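Local coordinates for periplasmic protein-probably involved in high-affinity Fe2+ transport (PDB 5I0Y) that probably takes part in high-affinity ferrous iron transport in the periplasm of a uropathogenic Escherichia coli strain and binds copper(II), at residues Ser71-Asn77 with Asn109-His115; Glu81-Phe87 with Gly99-Met105; Ile65-Ile70 with Ile116-Ala122. The protein carries 1 engineered substitution. All coordinates share one frame; numbering follows the deposited sequence. Where two conformers were deposited one is given.

Overall arrangement
Followed from the N terminus, the chain meets the first halves of all three contacts one after another. Ile65-Ile70 leads into Ser71-Asn77 on strand 69-76, and a turn brings in Glu81-Phe87 on strand 82-92. The hairpin to strand 95-102 then closes contact 2, the shortest of the loops. Strand 108-117 closes contact 1 at Asn109-His115, and its continuation into Ile116-Ala122 closes contact 3. The loops nest without crossing, contact 2 inside contact 1 and both inside contact 3. Contacts 1 and 3 share one strand pair of the beta sandwich, while contact 2 joins the two arms of the hairpin 82-92/95-102, each of which supplies a copper ligand.

Contact 1. Residues Ser71-Asn77 with Asn109-His115; sequences SYTLVNN and NYKVTYH
Leu74 and Tyr110 interlock across two antiparallel strands that are also bonded through their backbones. With CG anti to the backbone N (chi1 180°), Leu74 leans over strand 109-115, and its CD1 drops into the hollow between two side chains, 3.6 Å from Tyr110 CD1 and 3.8 Å from Val112 CB. Next along, Asn76 rides over one face of the Tyr110 ring, its CA 4.0 Å from the ring centroid in a CH-pi contact. Tyr72 swings its own ring away and offers mainly CB, which meets the edge of the Tyr114 ring at CD1, 3.7 Å off.

The face carrying Ser71, Thr73, Thr113 and His115 is largely polar. There the His115 imidazole spans two residues of the partner strand, with Ser71 OG at its edge, 3.2 Å from CD2. Its NE2 donates to Thr73 OG1 at 2.7 Å, practically in the ring plane, and ND1 is bonded to Asp142 OD1, so both ring nitrogens are held and the ring's rotation is fixed. Asp142 directly, and Glu84 one step removed through its bond to Thr73 OG1, would probably favour a protonated imidazole. A water joins Thr73 O to Thr113 OG1, which also meets Ser144. Beneath these bumps run seven main-chain hydrogen bonds, paired at Ser71-His115, Thr73-Thr113 and Val75-Lys111 and ending with Asn77 N to Asn109 O.

Strand 82-92 flanks this pair on one side and strand 141-149 on the other, while Ile102, Met104 and Met105 pack against Leu74 on the buried face.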
loop_
_atom_site.group_PDB
_atom_site.type_symbol
_atom_site.label_atom_id
_atom_site.label_comp_id
_atom_site.label_asym_id
_atom_site.label_seq_id
_atom_site.Cartn_x
_atom_site.Cartn_y
_atom_site.Cartn_z
ATOM N N SER B 71 8.180 11.522 -5.901
ATOM C CA SER B 71 8.210 12.378 -7.081
ATOM C C SER B 71 9.484 12.070 -7.867
ATOM O O SER B 71 10.367 11.375 -7.376
ATOM C CB SER B 71 8.108 13.862 -6.740
ATOM O OG SER B 71 9.226 14.293 -6.006
ATOM N N TYR B 72 9.545 12.548 -9.099
ATOM C CA TYR B 72 10.708 12.287 -9.936
ATOM C C TYR B 72 11.209 13.555 -10.615
ATOM O O TYR B 72 10.455 14.496 -10.834
ATOM C CB TYR B 72 10.391 11.197 -10.996
ATOM C CG TYR B 72 9.426 11.665 -12.067
ATOM C CD1 TYR B 72 9.884 12.375 -13.182
ATOM C CD2 TYR B 72 8.054 11.447 -11.943
ATOM C CE1 TYR B 72 9.018 12.823 -14.161
ATOM C CE2 TYR B 72 7.173 11.896 -12.925
ATOM C CZ TYR B 72 7.671 12.600 -14.016
ATOM O OH TYR B 72 6.845 13.078 -15.011
ATOM N N THR B 73 12.492 13.534 -10.966
ATOM C CA THR B 73 13.089 14.562 -11.815
ATOM C C THR B 73 13.803 13.821 -12.926
ATOM O O THR B 73 14.722 13.056 -12.659
ATOM C CB THR B 73 14.089 15.440 -11.039
ATOM O OG1 THR B 73 13.422 16.038 -9.924
ATOM C CG2 THR B 73 14.652 16.543 -11.949
ATOM N N LEU B 74 13.353 14.032 -14.156
ATOM C CA LEU B 74 13.854 13.325 -15.322
ATOM C C LEU B 74 14.615 14.307 -16.194
ATOM O O LEU B 74 14.122 15.390 -16.489
ATOM C CB LEU B 74 12.666 12.739 -16.102
ATOM C CG LEU B 74 12.914 11.940 -17.383
ATOM C CD1 LEU B 74 13.643 10.637 -17.041
ATOM C CD2 LEU B 74 11.595 11.689 -18.121
ATOM N N VAL B 75 15.813 13.909 -16.606
ATOM C CA VAL B 75 16.669 14.787 -17.402
ATOM C C VAL B 75 17.174 14.022 -18.610
ATOM O O VAL B 75 17.746 12.944 -18.483
ATOM C CB VAL B 75 17.863 15.356 -16.575
ATOM C CG1 VAL B 75 18.757 16.255 -17.428
ATOM C CG2 VAL B 75 17.378 16.108 -15.342
ATOM N N ASN B 76 16.944 14.574 -19.797
ATOM C CA ASN B 76 17.600 14.079 -20.987
ATOM C C ASN B 76 18.993 14.726 -20.973
ATOM O O ASN B 76 19.132 15.949 -21.132
ATOM C CB ASN B 76 16.795 14.444 -22.244
ATOM C CG ASN B 76 17.481 14.011 -23.520
ATOM O OD1 ASN B 76 18.708 14.078 -23.628
ATOM N ND2 ASN B 76 16.694 13.576 -24.508
ATOM N N ASN B 77 20.015 13.916 -20.705
ATOM C CA ASN B 77 21.383 14.415 -20.570
ATOM C C ASN B 77 21.975 14.917 -21.881
ATOM O O ASN B 77 22.921 15.712 -21.868
ATOM C CB ASN B 77 22.294 13.328 -20.000
ATOM C CG ASN B 77 22.069 13.074 -18.524
ATOM O OD1 ASN B 77 22.357 11.978 -18.036
ATOM N ND2 ASN B 77 21.579 14.074 -17.802
ATOM N N ASN B 109 20.281 9.602 -23.801
ATOM C CA ASN B 109 20.782 9.264 -22.482
ATOM C C ASN B 109 20.027 10.061 -21.432
ATOM O O ASN B 109 19.928 11.288 -21.531
ATOM C CB ASN B 109 22.270 9.595 -22.410
ATOM C CG ASN B 109 23.073 8.812 -23.420
ATOM O OD1 ASN B 109 23.184 7.596 -23.322
ATOM N ND2 ASN B 109 23.625 9.510 -24.418
ATOM N N TYR B 110 19.476 9.367 -20.443
ATOM C CA TYR B 110 18.707 10.006 -19.386
ATOM C C TYR B 110 19.245 9.776 -17.972
ATOM O O TYR B 110 19.894 8.764 -17.693
ATOM C CB TYR B 110 17.285 9.450 -19.411
ATOM C CG TYR B 110 16.399 10.058 -20.452
ATOM C CD1 TYR B 110 15.516 11.078 -20.128
ATOM C CD2 TYR B 110 16.421 9.581 -21.757
ATOM C CE1 TYR B 110 14.684 11.630 -21.081
ATOM C CE2 TYR B 110 15.610 10.144 -22.730
ATOM C CZ TYR B 110 14.736 11.153 -22.379
ATOM O OH TYR B 110 13.903 11.703 -23.333
ATOM N N LYS B 111 18.958 10.743 -17.105
ATOM C CA LYS B 111 19.081 10.590 -15.666
ATOM C C LYS B 111 17.665 10.673 -15.118
ATOM O O LYS B 111 16.855 11.450 -15.625
ATOM C CB LYS B 111 19.908 11.733 -15.066
ATOM C CG LYS B 111 19.710 11.889 -13.567
ATOM C CD LYS B 111 20.594 12.964 -12.954
ATOM C CE LYS B 111 20.900 12.611 -11.504
ATOM N NZ LYS B 111 21.100 13.779 -10.611
ATOM N N VAL B 112 17.342 9.846 -14.124
ATOM C CA VAL B 112 16.115 10.052 -13.358
ATOM C C VAL B 112 16.428 9.922 -11.875
ATOM O O VAL B 112 17.171 9.023 -11.460
ATOM C CB VAL B 112 14.924 9.169 -13.823
ATOM C CG1 VAL B 112 15.119 7.682 -13.499
ATOM C CG2 VAL B 112 13.610 9.696 -13.259
ATOM N N THR B 113 15.876 10.857 -11.109
ATOM C CA THR B 113 15.986 10.831 -9.661
ATOM C C THR B 113 14.588 10.687 -9.065
ATOM O O THR B 113 13.669 11.405 -9.436
ATOM C CB THR B 113 16.705 12.078 -9.131
ATOM O OG1 THR B 113 18.024 12.112 -9.692
ATOM C CG2 THR B 113 16.838 12.063 -7.586
ATOM N N TYR B 114 14.455 9.728 -8.155
ATOM C CA TYR B 114 13.233 9.568 -7.378
ATOM C C TYR B 114 13.434 10.185 -6.008
ATOM O O TYR B 114 14.426 9.909 -5.353
ATOM C CB TYR B 114 12.840 8.095 -7.255
ATOM C CG TYR B 114 12.444 7.409 -8.547
ATOM C CD1 TYR B 114 12.101 8.134 -9.700
ATOM C CD2 TYR B 114 12.360 6.012 -8.601
ATOM C CE1 TYR B 114 11.743 7.483 -10.867
ATOM C CE2 TYR B 114 11.979 5.361 -9.762
ATOM C CZ TYR B 114 11.678 6.099 -10.891
ATOM O OH TYR B 114 11.275 5.483 -12.062
ATOM N N HIS B 115 12.481 11.018 -5.596
ATOM C CA HIS B 115 12.481 11.689 -4.282
ATOM C C HIS B 115 11.489 10.991 -3.406
ATOM O O HIS B 115 10.287 11.050 -3.682
ATOM C CB HIS B 115 12.107 13.164 -4.436
ATOM C CG HIS B 115 12.824 13.862 -5.572
ATOM N ND1 HIS B 115 14.151 14.124 -5.533
ATOM C CD2 HIS B 115 12.361 14.348 -6.793
ATOM C CE1 HIS B 115 14.517 14.748 -6.664
ATOM N NE2 HIS B 115 13.425 14.887 -7.441
HETATM O O HOH W 1 17.457 13.820 -12.173
#

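Contact 2. Residues Glu81-Phe87 with Gly99-Met105; sequences EKQEGTF and GANIKMM
Between Phe87 and Gly99 the two backbones come to 4.6 Å, CA to CA, yet by Glu81 and Met105 the CA atoms are 7.0 Å apart. The segments run 169° from one another, as the arms of a beta hairpin should; this one is built from strands 82-92 and 95-102. No clear hydrogen bond crosses these parts of it: at the tight end there is a CA-H...O contact from Phe87 CA to Gly99 O, and farther along side chains take over the space between the diverging arms.

Phe87 works at the tight end. Its CD1 lies 3.5 Å from Gly99 C, against main chain that carries no side chain to intervene, and Ala100 CB sits at the edge of the ring, in its plane. Tyr114 meets the same ring edge-to-face. In mid-hairpin the extended chain of Gln83 reaches across to Ile102 and to the backbone of Lys103. Met105, which has two conformers, in one of them fills the wider end: its CB and CG lie against the Glu81 carboxylate, SD is 3.6 Å from Glu81 CG, and a bend at the last torsion (chi3 -84°) turns CE back towards the partner strand, beside Gln83 CB.

The hairpin also serves the copper(II) site. Met90 and His97, one from each arm, bind the metal together with His44, and Asn101 OD1 is hydrogen-bonded to His44 ND1, a second-shell contact that should help orient that ligand. At the wide end a single water donates to both sides, 2.8 Å from Glu81 OE1 and 2.9 Å from Met105 O.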
loop_
_atom_site.group_PDB
_atom_site.type_symbol
_atom_site.label_atom_id
_atom_site.label_comp_id
_atom_site.label_asym_id
_atom_site.label_seq_id
_atom_site.Cartn_x
_atom_site.Cartn_y
_atom_site.Cartn_z
ATOM N N GLU B 81 17.004 18.807 -21.459
ATOM C CA GLU B 81 15.586 19.006 -21.141
ATOM C C GLU B 81 15.207 18.270 -19.846
ATOM O O GLU B 81 15.624 17.131 -19.624
ATOM C CB GLU B 81 14.684 18.562 -22.295
ATOM C CG GLU B 81 13.298 19.200 -22.223
ATOM C CD GLU B 81 12.334 18.678 -23.266
ATOM O OE1 GLU B 81 12.772 18.102 -24.279
ATOM O OE2 GLU B 81 11.117 18.847 -23.073
ATOM N N LYS B 82 14.431 18.944 -19.006
ATOM C CA LYS B 82 14.071 18.437 -17.683
ATOM C C LYS B 82 12.554 18.376 -17.502
ATOM O O LYS B 82 11.823 19.224 -18.012
ATOM C CB LYS B 82 14.670 19.345 -16.611
ATOM C CG LYS B 82 14.389 18.904 -15.177
ATOM C CD LYS B 82 15.001 19.854 -14.162
ATOM C CE LYS B 82 16.519 19.804 -14.218
ATOM N NZ LYS B 82 17.145 20.946 -13.496
ATOM N N GLN B 83 12.091 17.363 -16.772
ATOM C CA GLN B 83 10.673 17.206 -16.462
ATOM C C GLN B 83 10.564 16.735 -15.028
ATOM O O GLN B 83 11.349 15.892 -14.585
ATOM C CB GLN B 83 10.058 16.168 -17.403
ATOM C CG GLN B 83 8.554 15.968 -17.273
ATOM C CD GLN B 83 8.085 14.781 -18.088
ATOM O OE1 GLN B 83 8.345 14.693 -19.289
ATOM N NE2 GLN B 83 7.425 13.846 -17.438
ATOM N N GLU B 84 9.610 17.299 -14.297
ATOM C CA GLU B 84 9.327 16.897 -12.927
ATOM C C GLU B 84 7.893 16.400 -12.865
ATOM O O GLU B 84 7.034 16.854 -13.632
ATOM C CB GLU B 84 9.491 18.068 -11.953
ATOM C CG GLU B 84 10.550 19.099 -12.325
ATOM C CD GLU B 84 11.766 19.109 -11.409
ATOM O OE1 GLU B 84 11.921 18.214 -10.545
ATOM O OE2 GLU B 84 12.596 20.031 -11.572
ATOM N N GLY B 85 7.630 15.460 -11.964
ATOM C CA GLY B 85 6.268 14.968 -11.775
ATOM C C GLY B 85 6.175 14.106 -10.536
ATOM O O GLY B 85 7.131 13.984 -9.768
ATOM N N THR B 86 4.988 13.562 -10.297
ATOM C CA THR B 86 4.733 12.741 -9.124
ATOM C C THR B 86 4.217 11.382 -9.579
ATOM O O THR B 86 3.612 11.249 -10.645
ATOM C CB THR B 86 3.675 13.385 -8.218
ATOM O OG1 THR B 86 2.498 13.612 -9.003
ATOM C CG2 THR B 86 4.201 14.711 -7.650
ATOM N N PHE B 87 4.495 10.376 -8.769
ATOM C CA PHE B 87 3.926 9.035 -8.973
ATOM C C PHE B 87 2.716 8.856 -8.079
ATOM O O PHE B 87 2.561 9.531 -7.061
ATOM C CB PHE B 87 4.930 7.928 -8.630
ATOM C CG PHE B 87 6.108 7.817 -9.572
ATOM C CD1 PHE B 87 5.994 8.090 -10.933
ATOM C CD2 PHE B 87 7.319 7.363 -9.088
ATOM C CE1 PHE B 87 7.086 7.953 -11.773
ATOM C CE2 PHE B 87 8.415 7.229 -9.920
ATOM C CZ PHE B 87 8.290 7.505 -11.269
ATOM N N GLY B 99 3.798 4.735 -9.895
ATOM C CA GLY B 99 4.098 5.105 -11.271
ATOM C C GLY B 99 3.233 6.183 -11.849
ATOM O O GLY B 99 2.401 6.757 -11.157
ATOM N N ALA B 100 3.486 6.479 -13.124
ATOM C CA ALA B 100 2.732 7.505 -13.874
ATOM C C ALA B 100 3.035 7.368 -15.347
ATOM O O ALA B 100 4.166 7.078 -15.733
ATOM C CB ALA B 100 3.074 8.923 -13.418
ATOM N N ASN B 101 2.022 7.574 -16.187
ATOM C CA ASN B 101 2.266 7.793 -17.615
ATOM C C ASN B 101 3.008 9.113 -17.773
ATOM O O ASN B 101 2.648 10.119 -17.152
ATOM C CB ASN B 101 0.956 7.901 -18.383
ATOM C CG ASN B 101 0.303 6.557 -18.646
ATOM O OD1 ASN B 101 0.872 5.472 -18.431
ATOM N ND2 ASN B 101 -0.913 6.627 -19.193
ATOM N N ILE B 102 4.018 9.097 -18.627
ATOM C CA ILE B 102 4.760 10.308 -18.915
ATOM C C ILE B 102 5.106 10.411 -20.399
ATOM O O ILE B 102 5.224 9.412 -21.112
ATOM C CB ILE B 102 6.052 10.427 -18.070
ATOM C CG1 ILE B 102 7.028 9.325 -18.447
ATOM C CG2 ILE B 102 5.768 10.426 -16.561
ATOM C CD1 ILE B 102 8.432 9.592 -17.935
ATOM N N LYS B 103 5.266 11.651 -20.845
ATOM C CA LYS B 103 5.802 11.903 -22.163
ATOM C C LYS B 103 7.301 12.040 -21.992
ATOM O O LYS B 103 7.756 12.819 -21.162
ATOM C CB LYS B 103 5.185 13.174 -22.753
ATOM C CG LYS B 103 5.540 13.428 -24.208
ATOM C CD LYS B 103 5.036 14.783 -24.677
ATOM C CE LYS B 103 5.801 15.239 -25.909
ATOM N NZ LYS B 103 7.230 15.511 -25.576
ATOM N N MET B 104 8.053 11.250 -22.746
ATOM C CA MET B 104 9.513 11.347 -22.753
ATOM C C MET B 104 9.977 12.567 -23.559
ATOM O O MET B 104 9.171 13.291 -24.137
ATOM C CB MET B 104 10.119 10.038 -23.258
ATOM C CG MET B 104 9.941 8.880 -22.272
ATOM S SD MET B 104 10.832 9.060 -20.703
ATOM C CE MET B 104 12.480 8.588 -21.212
ATOM N N MET B 105 11.288 12.776 -23.590
ATOM C CA MET B 105 11.866 13.954 -24.216
ATOM C C MET B 105 12.858 13.535 -25.300
ATOM O O MET B 105 13.974 14.063 -25.393
ATOM C CB MET B 105 12.500 14.843 -23.137
ATOM C CG MET B 105 11.514 15.176 -22.025
ATOM S SD MET B 105 12.156 16.187 -20.682
ATOM C CE MET B 105 12.945 14.979 -19.624
HETATM O O HOH W 2 14.969 16.733 -25.229
#

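Contact 3. Residues Ile65-Ile70 with Ile116-Ala122; sequences IPYLTI and IEPPSKA
The Tyr67 ring projects beyond Pro119 and Ala122, so its contact with them is made near its root: CB rests 3.9 Å from Pro119 CB, and Ala122 O approaches CD1 obliquely. The ring itself stacks on Tyr67 of the second subunit, and its hydroxyl is hydrogen-bonded to the backbone N of that same residue. The puckered ring of Pro119 lies alongside Leu68, whose CD2 is 3.7 Å from Pro119 CD and points the same way, while Pro66 O comes to 3.5 Å from Pro119 CG; Trp137 adds to the packing around this proline.

Here strands 69-76 and 108-117, in the antiparallel sheet of the beta sandwich, reach the end of their pairing. Thr69 and Glu117 form the last hydrogen-bonded pair, with a bond from Glu117 N to Thr69 O whose donor lies in the carbonyl plane and a weak, longer one from Thr69 N to Glu117 O. One step further into the sheet, Ile70 and Ile116 make a non-hydrogen-bonded pair, turned into the interior towards Ile49 and Val143.

Beyond the strands both segments turn aside, and a water continues the connection. It donates to Tyr67 O and Pro118 O and accepts from Thr69 OG1, all three at 2.7 Å; Pro118 O also receives Lys121 N. With OG1 beside its own backbone N (chi1 -59°), Thr69 points its hydroxyl at this water and leaves CG2 to touch Glu117 OE1 at 3.5 Å. The Lys121 chain crosses Thr69 at about a right angle before a long salt bridge of 3.9 Å joins Lys121 NZ to Glu117 OE2.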
loop_
_atom_site.group_PDB
_atom_site.type_symbol
_atom_site.label_atom_id
_atom_site.label_comp_id
_atom_site.label_asym_id
_atom_site.label_seq_id
_atom_site.Cartn_x
_atom_site.Cartn_y
_atom_site.Cartn_z
ATOM N N ILE B 65 6.760 -2.010 -0.328
ATOM C CA ILE B 65 6.703 -0.975 0.703
ATOM C C ILE B 65 5.553 -0.032 0.332
ATOM O O ILE B 65 5.645 0.684 -0.656
ATOM C CB ILE B 65 8.022 -0.190 0.785
ATOM C CG1 ILE B 65 9.231 -1.126 1.026
ATOM C CG2 ILE B 65 7.911 0.873 1.875
ATOM C CD1 ILE B 65 9.217 -1.921 2.323
ATOM N N PRO B 66 4.456 -0.047 1.117
ATOM C CA PRO B 66 3.265 0.757 0.819
ATOM C C PRO B 66 3.329 2.146 1.429
ATOM O O PRO B 66 4.203 2.421 2.263
ATOM C CB PRO B 66 2.153 -0.063 1.486
ATOM C CG PRO B 66 2.807 -0.567 2.746
ATOM C CD PRO B 66 4.267 -0.825 2.362
ATOM N N TYR B 67 2.433 3.025 0.985
ATOM C CA TYR B 67 2.249 4.374 1.576
ATOM C C TYR B 67 3.431 5.309 1.370
ATOM O O TYR B 67 3.554 6.306 2.085
ATOM C CB TYR B 67 1.839 4.299 3.062
ATOM C CG TYR B 67 0.495 3.650 3.210
ATOM C CD1 TYR B 67 -0.680 4.396 3.094
ATOM C CD2 TYR B 67 0.399 2.288 3.451
ATOM C CE1 TYR B 67 -1.925 3.784 3.227
ATOM C CE2 TYR B 67 -0.836 1.672 3.574
ATOM C CZ TYR B 67 -1.975 2.416 3.459
ATOM O OH TYR B 67 -3.177 1.754 3.595
ATOM N N LEU B 68 4.261 5.042 0.363
ATOM C CA LEU B 68 5.347 5.978 0.062
ATOM C C LEU B 68 4.820 7.181 -0.719
ATOM O O LEU B 68 3.776 7.113 -1.369
ATOM C CB LEU B 68 6.452 5.291 -0.741
ATOM C CG LEU B 68 7.168 4.165 0.002
ATOM C CD1 LEU B 68 8.187 3.490 -0.904
ATOM C CD2 LEU B 68 7.841 4.637 1.284
ATOM N N THR B 69 5.557 8.295 -0.672
ATOM C CA THR B 69 5.285 9.464 -1.490
ATOM C C THR B 69 6.529 9.662 -2.343
ATOM O O THR B 69 7.643 9.802 -1.829
ATOM C CB THR B 69 5.035 10.678 -0.604
ATOM O OG1 THR B 69 3.924 10.369 0.247
ATOM C CG2 THR B 69 4.709 11.915 -1.452
ATOM N N ILE B 70 6.331 9.675 -3.649
ATOM C CA ILE B 70 7.455 9.666 -4.576
ATOM C C ILE B 70 7.212 10.630 -5.704
ATOM O O ILE B 70 6.166 10.560 -6.385
ATOM C CB ILE B 70 7.731 8.261 -5.158
ATOM C CG1 ILE B 70 7.842 7.243 -4.031
ATOM C CG2 ILE B 70 9.004 8.277 -6.008
ATOM C CD1 ILE B 70 7.975 5.818 -4.523
ATOM N N ILE B 116 11.977 10.288 -2.381
ATOM C CA ILE B 116 11.142 9.353 -1.610
ATOM C C ILE B 116 10.931 9.816 -0.171
ATOM O O ILE B 116 11.884 10.174 0.533
ATOM C CB ILE B 116 11.779 7.955 -1.644
ATOM C CG1 ILE B 116 11.964 7.548 -3.101
ATOM C CG2 ILE B 116 10.884 6.926 -0.952
ATOM C CD1 ILE B 116 12.699 6.259 -3.292
ATOM N N GLU B 117 9.677 9.790 0.266
ATOM C CA GLU B 117 9.327 10.111 1.646
ATOM C C GLU B 117 8.664 8.893 2.278
ATOM O O GLU B 117 7.960 8.151 1.588
ATOM C CB GLU B 117 8.381 11.318 1.686
ATOM C CG GLU B 117 9.109 12.622 1.415
ATOM C CD GLU B 117 8.163 13.749 1.068
ATOM O OE1 GLU B 117 7.381 13.600 0.107
ATOM O OE2 GLU B 117 8.204 14.798 1.743
ATOM N N PRO B 118 8.897 8.669 3.581
ATOM C CA PRO B 118 8.473 7.436 4.236
ATOM C C PRO B 118 6.958 7.350 4.465
ATOM O O PRO B 118 6.243 8.343 4.326
ATOM C CB PRO B 118 9.243 7.461 5.569
ATOM C CG PRO B 118 9.372 8.924 5.852
ATOM C CD PRO B 118 9.638 9.545 4.512
ATOM N N PRO B 119 6.487 6.154 4.829
ATOM C CA PRO B 119 5.051 5.891 4.948
ATOM C C PRO B 119 4.310 6.768 5.956
ATOM O O PRO B 119 3.099 6.936 5.828
ATOM C CB PRO B 119 5.011 4.415 5.343
ATOM C CG PRO B 119 6.232 3.850 4.697
ATOM C CD PRO B 119 7.267 4.906 4.932
ATOM N N SER B 120 5.024 7.341 6.926
ATOM C CA SER B 120 4.390 8.273 7.851
ATOM C C SER B 120 3.702 9.423 7.118
ATOM O O SER B 120 2.653 9.907 7.549
ATOM C CB SER B 120 5.426 8.809 8.843
ATOM O OG SER B 120 6.546 9.317 8.154
ATOM N N LYS B 121 4.262 9.885 6.009
ATOM C CA LYS B 121 3.700 11.064 5.366
ATOM C C LYS B 121 2.289 10.824 4.807
ATOM O O LYS B 121 1.403 11.690 4.900
ATOM C CB LYS B 121 4.657 11.615 4.303
ATOM C CG LYS B 121 4.111 12.842 3.576
ATOM C CD LYS B 121 5.067 13.320 2.502
ATOM C CE LYS B 121 4.455 14.470 1.734
ATOM N NZ LYS B 121 4.514 15.711 2.540
ATOM N N ALA B 122 2.076 9.644 4.242
ATOM C CA ALA B 122 0.809 9.313 3.593
ATOM C C ALA B 122 -0.162 8.627 4.538
ATOM O O ALA B 122 -1.225 8.180 4.106
ATOM C CB ALA B 122 1.052 8.454 2.342
HETATM O O HOH W 3 4.430 8.826 2.366
#